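Local coordinates for protein chaperone CupB2 (Pseudomonas aeruginosa, PDB 3Q48) that probably acts as a periplasmic chaperone of the pilus-assembly family, helping fimbrial subunits to fold in the periplasm, at residues Gln61-Asp66 with Trp115-Glu120; Ser227-Val232 with Thr241-Leu246. All blocks are in the same frame, centred on the assembly; numbering follows the deposited sequence.

Contact 1: residues Gln61-Asp66 with Trp115-Glu120; sequences QAWIDD and WLNILE
N117 and W63 face each other as a hydrogen-bonded pair where strands 58-65 and 112-121 run antiparallel, next to each other in the large sheet of the N-terminal immunoglobulin-like domain of this PapD-type chaperone. From CB outward, N117 first meets the indole: CB sits over the six-membered ring of W63, 3.5 Å from its centroid and 10° off the normal, a CH-pi contact. Its CG stays over the same face, near CE2 and CZ2 of W63, with the CE2 distance 3.7 Å. At the tip the amide, turned only 20° from the indole plane, sends ND2 to D65 OD2 in a 2.8 Å hydrogen bond; the acceptor lies close to the amide plane, but the donor comes in from above the carboxylate. ND2 also makes a weak, long bond to W63 O, an oxygen already held by the backbone N of N117. OD1 turns to R137 and R139 on the neighbouring strand 136-145, and R139 forms a salt bridge with D65 OD2 as well, so amide and carboxylate share R139 as a partner, and its positive charge probably steadies the aspartate.

The indole lies under N117 with W63 CG between the backbone N and the carbonyl carbon (chi1 77°), a torsion that folds the ring back across the strand pair. Its CZ3 meets L119 CB, which lies at the ring edge, in the ring plane. A62, I64, L116 and I118 occupy the other face, packing toward strand 93-101 in the interior of the domain; there I64 CG1 meets L116 CD1. Paired backbone bonds join Q61 with L119, W63 with N117 and D65 with W115, and between them A62 CA approaches N117 O to 3.2 Å.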
loop_
_atom_site.group_PDB
_atom_site.type_symbol
_atom_site.label_atom_id
_atom_site.label_comp_id
_atom_site.label_asym_id
_atom_site.label_seq_id
_atom_site.Cartn_x
_atom_site.Cartn_y
_atom_site.Cartn_z
ATOM N N GLN A 61 -7.433 -0.099 -18.189
ATOM C CA GLN A 61 -7.378 1.333 -17.891
ATOM C C GLN A 61 -6.729 1.536 -16.528
ATOM O O GLN A 61 -7.064 0.850 -15.558
ATOM C CB GLN A 61 -8.781 1.932 -17.889
ATOM C CG GLN A 61 -8.861 3.463 -17.883
ATOM C CD GLN A 61 -10.326 3.919 -17.941
ATOM O OE1 GLN A 61 -11.135 3.328 -18.666
ATOM N NE2 GLN A 61 -10.678 4.927 -17.162
ATOM N N ALA A 62 -5.838 2.516 -16.466
ATOM C CA ALA A 62 -4.982 2.747 -15.335
ATOM C C ALA A 62 -5.028 4.238 -15.055
ATOM O O ALA A 62 -5.064 5.021 -15.988
ATOM C CB ALA A 62 -3.583 2.313 -15.680
ATOM N N TRP A 63 -5.042 4.620 -13.774
ATOM C CA TRP A 63 -5.108 6.017 -13.324
ATOM C C TRP A 63 -4.777 6.043 -11.848
ATOM O O TRP A 63 -5.010 5.044 -11.137
ATOM C CB TRP A 63 -6.499 6.672 -13.600
ATOM C CG TRP A 63 -7.620 6.318 -12.675
ATOM C CD1 TRP A 63 -8.025 7.018 -11.580
ATOM C CD2 TRP A 63 -8.504 5.191 -12.770
ATOM N NE1 TRP A 63 -9.109 6.410 -10.986
ATOM C CE2 TRP A 63 -9.418 5.282 -11.685
ATOM C CE3 TRP A 63 -8.605 4.103 -13.655
ATOM C CZ2 TRP A 63 -10.395 4.330 -11.446
ATOM C CZ3 TRP A 63 -9.592 3.149 -13.430
ATOM C CH2 TRP A 63 -10.485 3.275 -12.328
ATOM N N ILE A 64 -4.285 7.196 -11.392
ATOM C CA ILE A 64 -3.908 7.416 -10.010
ATOM C C ILE A 64 -4.797 8.412 -9.303
ATOM O O ILE A 64 -5.122 9.476 -9.853
ATOM C CB ILE A 64 -2.419 7.850 -9.930
ATOM C CG1 ILE A 64 -1.524 6.631 -10.265
ATOM C CG2 ILE A 64 -2.067 8.341 -8.562
ATOM C CD1 ILE A 64 -0.397 7.000 -11.004
ATOM N N ASP A 65 -5.200 8.071 -8.083
ATOM C CA ASP A 65 -5.883 9.041 -7.261
ATOM C C ASP A 65 -5.183 9.241 -5.902
ATOM O O ASP A 65 -4.178 8.605 -5.648
ATOM C CB ASP A 65 -7.387 8.742 -7.185
ATOM C CG ASP A 65 -7.719 7.553 -6.315
ATOM O OD1 ASP A 65 -7.454 7.597 -5.097
ATOM O OD2 ASP A 65 -8.302 6.592 -6.847
ATOM N N ASP A 66 -5.669 10.162 -5.073
ATOM C CA ASP A 66 -4.979 10.505 -3.825
ATOM C C ASP A 66 -5.779 10.036 -2.642
ATOM O O ASP A 66 -5.534 10.491 -1.542
ATOM C CB ASP A 66 -4.760 12.017 -3.709
ATOM C CG ASP A 66 -6.096 12.807 -3.666
ATOM O OD1 ASP A 66 -7.187 12.174 -3.709
ATOM O OD2 ASP A 66 -6.058 14.056 -3.598
ATOM N N TRP A 115 -2.888 6.073 -4.878
ATOM C CA TRP A 115 -3.490 4.793 -5.181
ATOM C C TRP A 115 -3.479 4.599 -6.671
ATOM O O TRP A 115 -3.872 5.488 -7.414
ATOM C CB TRP A 115 -4.915 4.710 -4.626
ATOM C CG TRP A 115 -5.008 4.785 -3.103
ATOM C CD1 TRP A 115 -5.031 5.940 -2.302
ATOM C CD2 TRP A 115 -5.046 3.673 -2.199
ATOM N NE1 TRP A 115 -5.147 5.573 -0.985
ATOM C CE2 TRP A 115 -5.150 4.197 -0.895
ATOM C CE3 TRP A 115 -5.060 2.286 -2.374
ATOM C CZ2 TRP A 115 -5.219 3.372 0.237
ATOM C CZ3 TRP A 115 -5.173 1.469 -1.252
ATOM C CH2 TRP A 115 -5.250 2.020 0.032
ATOM N N LEU A 116 -2.962 3.462 -7.116
ATOM C CA LEU A 116 -3.042 3.100 -8.521
ATOM C C LEU A 116 -4.265 2.246 -8.698
ATOM O O LEU A 116 -4.477 1.291 -7.925
ATOM C CB LEU A 116 -1.814 2.324 -8.959
ATOM C CG LEU A 116 -1.741 1.806 -10.377
ATOM C CD1 LEU A 116 -1.881 2.894 -11.442
ATOM C CD2 LEU A 116 -0.406 1.084 -10.495
ATOM N N ASN A 117 -5.114 2.640 -9.657
ATOM C CA ASN A 117 -6.293 1.840 -10.005
ATOM C C ASN A 117 -6.057 1.159 -11.373
ATOM O O ASN A 117 -5.484 1.767 -12.280
ATOM C CB ASN A 117 -7.519 2.696 -10.105
ATOM C CG ASN A 117 -7.849 3.410 -8.843
ATOM O OD1 ASN A 117 -8.519 2.859 -7.966
ATOM N ND2 ASN A 117 -7.452 4.692 -8.764
ATOM N N ILE A 118 -6.489 -0.091 -11.513
ATOM C CA ILE A 118 -6.429 -0.803 -12.794
ATOM C C ILE A 118 -7.800 -1.350 -13.004
ATOM O O ILE A 118 -8.302 -2.078 -12.169
ATOM C CB ILE A 118 -5.474 -1.995 -12.777
ATOM C CG1 ILE A 118 -4.002 -1.583 -12.431
ATOM C CG2 ILE A 118 -5.669 -2.904 -14.060
ATOM C CD1 ILE A 118 -3.301 -0.623 -13.372
ATOM N N LEU A 119 -8.416 -1.001 -14.120
ATOM C CA LEU A 119 -9.740 -1.497 -14.442
ATOM C C LEU A 119 -9.679 -2.305 -15.737
ATOM O O LEU A 119 -9.148 -1.827 -16.788
ATOM C CB LEU A 119 -10.704 -0.326 -14.594
ATOM C CG LEU A 119 -12.178 -0.634 -14.792
ATOM C CD1 LEU A 119 -12.707 -1.567 -13.732
ATOM C CD2 LEU A 119 -12.974 0.645 -14.754
ATOM N N GLU A 120 -10.200 -3.528 -15.639
ATOM C CA GLU A 120 -10.274 -4.450 -16.766
ATOM C C GLU A 120 -11.640 -4.286 -17.415
ATOM O O GLU A 120 -12.670 -4.430 -16.775
ATOM C CB GLU A 120 -10.044 -5.889 -16.287
ATOM C CG GLU A 120 -9.988 -6.946 -17.422
ATOM C CD GLU A 120 -10.368 -8.389 -16.954
ATOM O OE1 GLU A 120 -9.614 -8.990 -16.144
ATOM O OE2 GLU A 120 -11.418 -8.928 -17.420
#

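Contact 2: residues Ser227-Val232 with Thr241-Leu246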
loop_
_atom_site.group_PDB
_atom_site.type_symbol
_atom_site.label_atom_id
_atom_site.label_comp_id
_atom_site.label_asym_id
_atom_site.label_seq_id
_atom_site.Cartn_x
_atom_site.Cartn_y
_atom_site.Cartn_z
ATOM N N SER A 227 0.619 -10.034 24.657
ATOM C CA SER A 227 1.711 -9.640 23.805
ATOM C C SER A 227 1.013 -9.294 22.504
ATOM O O SER A 227 -0.097 -9.754 22.266
ATOM C CB SER A 227 2.589 -10.859 23.610
ATOM O OG SER A 227 3.719 -10.537 22.830
ATOM N N VAL A 228 1.611 -8.494 21.644
ATOM C CA VAL A 228 1.027 -8.316 20.320
ATOM C C VAL A 228 1.906 -8.998 19.254
ATOM O O VAL A 228 3.131 -8.867 19.301
ATOM C CB VAL A 228 0.728 -6.793 19.982
ATOM C CG1 VAL A 228 2.002 -5.965 19.873
ATOM C CG2 VAL A 228 -0.032 -6.681 18.671
ATOM N N ARG A 229 1.304 -9.684 18.278
ATOM C CA ARG A 229 2.096 -10.271 17.167
ATOM C C ARG A 229 1.573 -9.712 15.884
ATOM O O ARG A 229 0.352 -9.764 15.627
ATOM C CB ARG A 229 1.951 -11.789 17.127
ATOM C CG ARG A 229 2.565 -12.469 15.893
ATOM C CD ARG A 229 2.618 -13.999 16.093
ATOM N NE ARG A 229 3.508 -14.361 17.187
ATOM C CZ ARG A 229 3.760 -15.601 17.601
ATOM N NH1 ARG A 229 3.184 -16.645 17.010
ATOM N NH2 ARG A 229 4.590 -15.790 18.632
ATOM N N TYR A 230 2.467 -9.161 15.066
ATOM C CA TYR A 230 1.995 -8.547 13.873
ATOM C C TYR A 230 2.882 -8.789 12.670
ATOM O O TYR A 230 4.113 -8.926 12.808
ATOM C CB TYR A 230 1.764 -7.048 14.117
ATOM C CG TYR A 230 2.961 -6.238 14.594
ATOM C CD1 TYR A 230 3.825 -5.663 13.681
ATOM C CD2 TYR A 230 3.212 -6.033 15.969
ATOM C CE1 TYR A 230 4.925 -4.880 14.103
ATOM C CE2 TYR A 230 4.319 -5.274 16.410
ATOM C CZ TYR A 230 5.166 -4.697 15.456
ATOM O OH TYR A 230 6.268 -3.939 15.810
ATOM N N GLU A 231 2.266 -8.821 11.480
ATOM C CA GLU A 231 2.980 -9.091 10.255
ATOM C C GLU A 231 2.819 -7.910 9.364
ATOM O O GLU A 231 1.699 -7.430 9.175
ATOM C CB GLU A 231 2.409 -10.303 9.512
ATOM C CG GLU A 231 2.577 -11.621 10.246
ATOM C CD GLU A 231 2.189 -12.862 9.429
ATOM O OE1 GLU A 231 1.962 -12.760 8.200
ATOM O OE2 GLU A 231 2.120 -13.956 10.016
ATOM N N VAL A 232 3.914 -7.479 8.747
ATOM C CA VAL A 232 3.857 -6.335 7.925
ATOM C C VAL A 232 4.307 -6.646 6.515
ATOM O O VAL A 232 5.146 -7.496 6.331
ATOM C CB VAL A 232 4.709 -5.217 8.557
ATOM C CG1 VAL A 232 4.117 -4.849 9.953
ATOM C CG2 VAL A 232 6.085 -5.664 8.710
ATOM N N THR A 241 7.503 -10.575 10.515
ATOM C CA THR A 241 6.718 -10.605 11.736
ATOM C C THR A 241 7.446 -10.085 12.990
ATOM O O THR A 241 8.655 -10.145 13.098
ATOM C CB THR A 241 6.106 -12.045 11.979
ATOM O OG1 THR A 241 5.362 -12.066 13.215
ATOM C CG2 THR A 241 7.168 -13.055 12.003
ATOM N N HIS A 242 6.678 -9.613 13.963
ATOM C CA HIS A 242 7.224 -8.998 15.148
ATOM C C HIS A 242 6.304 -9.328 16.294
ATOM O O HIS A 242 5.071 -9.377 16.112
ATOM C CB HIS A 242 7.301 -7.465 14.935
ATOM C CG HIS A 242 8.075 -7.086 13.704
ATOM N ND1 HIS A 242 9.455 -7.119 13.654
ATOM C CD2 HIS A 242 7.662 -6.757 12.454
ATOM C CE1 HIS A 242 9.859 -6.792 12.438
ATOM N NE2 HIS A 242 8.791 -6.578 11.689
ATOM N N ASP A 243 6.910 -9.581 17.465
ATOM C CA ASP A 243 6.201 -9.646 18.740
ATOM C C ASP A 243 6.562 -8.430 19.614
ATOM O O ASP A 243 7.710 -8.009 19.663
ATOM C CB ASP A 243 6.571 -10.942 19.468
ATOM C CG ASP A 243 5.913 -12.208 18.855
ATOM O OD1 ASP A 243 5.190 -12.125 17.818
ATOM O OD2 ASP A 243 6.153 -13.318 19.423
ATOM N N ARG A 244 5.596 -7.853 20.317
ATOM C CA ARG A 244 5.903 -6.812 21.301
ATOM C C ARG A 244 4.996 -6.945 22.495
ATOM O O ARG A 244 3.929 -7.513 22.371
ATOM C CB ARG A 244 5.708 -5.427 20.699
ATOM C CG ARG A 244 6.701 -5.046 19.606
ATOM C CD ARG A 244 8.121 -4.995 20.127
ATOM N NE ARG A 244 9.029 -4.508 19.095
ATOM C CZ ARG A 244 9.732 -5.280 18.266
ATOM N NH1 ARG A 244 9.643 -6.613 18.312
ATOM N NH2 ARG A 244 10.542 -4.716 17.393
ATOM N N ALA A 245 5.414 -6.431 23.650
ATOM C CA ALA A 245 4.546 -6.305 24.818
ATOM C C ALA A 245 3.639 -5.083 24.648
ATOM O O ALA A 245 4.014 -4.118 23.963
ATOM C CB ALA A 245 5.381 -6.164 26.064
ATOM N N LEU A 246 2.460 -5.127 25.279
ATOM C CA LEU A 246 1.562 -3.953 25.394
ATOM C C LEU A 246 1.859 -3.081 26.601
ATOM O O LEU A 246 1.882 -3.575 27.737
ATOM C CB LEU A 246 0.083 -4.356 25.527
ATOM C CG LEU A 246 -0.782 -5.036 24.451
ATOM C CD1 LEU A 246 -1.188 -4.088 23.293
ATOM C CD2 LEU A 246 -0.114 -6.320 23.949
#
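R229 and D243 form a salt bridge across the antiparallel beta hairpin of strands 227-233 and 239-245, at one margin of a four-stranded sheet in the C-terminal immunoglobulin-like domain. This ionic contact is side-on and bidentate: NE of R229 reaches D243 OD1 at 2.9 Å and NH2 reaches OD2 at 3.0 Å, each oxygen offering its syn lone pair. Guanidinium and carboxylate are nearly coplanar, 6° apart, which should restrain the rotation of both groups. The arginine leaves its backbone with CG anti to N (chi1 171°) and bends at chi3, bringing NE alongside the aspartate on a face exposed to solvent.

Aromatic contacts fill the other face. CB of H242 lies over the ring of Y230, offset toward the rim and 3.8 Å from the centroid, while the two rings themselves meet obliquely. The aliphatic CG of R244 comes to the edge of the same tyrosine, and W161 of strand 160-163 packs against Y230, V228, R244 and L246. An apolar side-chain contact is made by L246, whose CD2 turns back to V228 CB at 4.1 Å and also lies against the backbone between S227 and V228.

Backbone hydrogen bonds pair V228 with R244 and Y230 with H242 in both directions; the shortest runs from V228 N to R244 O. Two side-chain bonds reach past the hairpin, from Y230 OH to A156 O and from R244 NH2 to G157 O, tying it to the chain ahead of strand 160-163. R244 also folds onto its own strand, where NH1 donates to D243 O at 2.7 Å.

The two contacts lie in different domains of the chaperone, on opposite sides of the chain's centre, with their centres about 33 Å apart and nearest atoms about 14 Å apart. Contact 1 comes first along the chain and closes before contact 2 opens. It joins two neighbouring inner strands of the seven-strand sheet of the N-terminal domain, brought together across 48 intervening residues. Contact 2 is local, a hairpin whose second strand is an outermost strand of the four-strand sheet in the C-terminal domain. They share no strand or sheet, each belonging to one of the two immunoglobulin-like domains, which in relatives of this family flank the cleft where pilus subunits are bound.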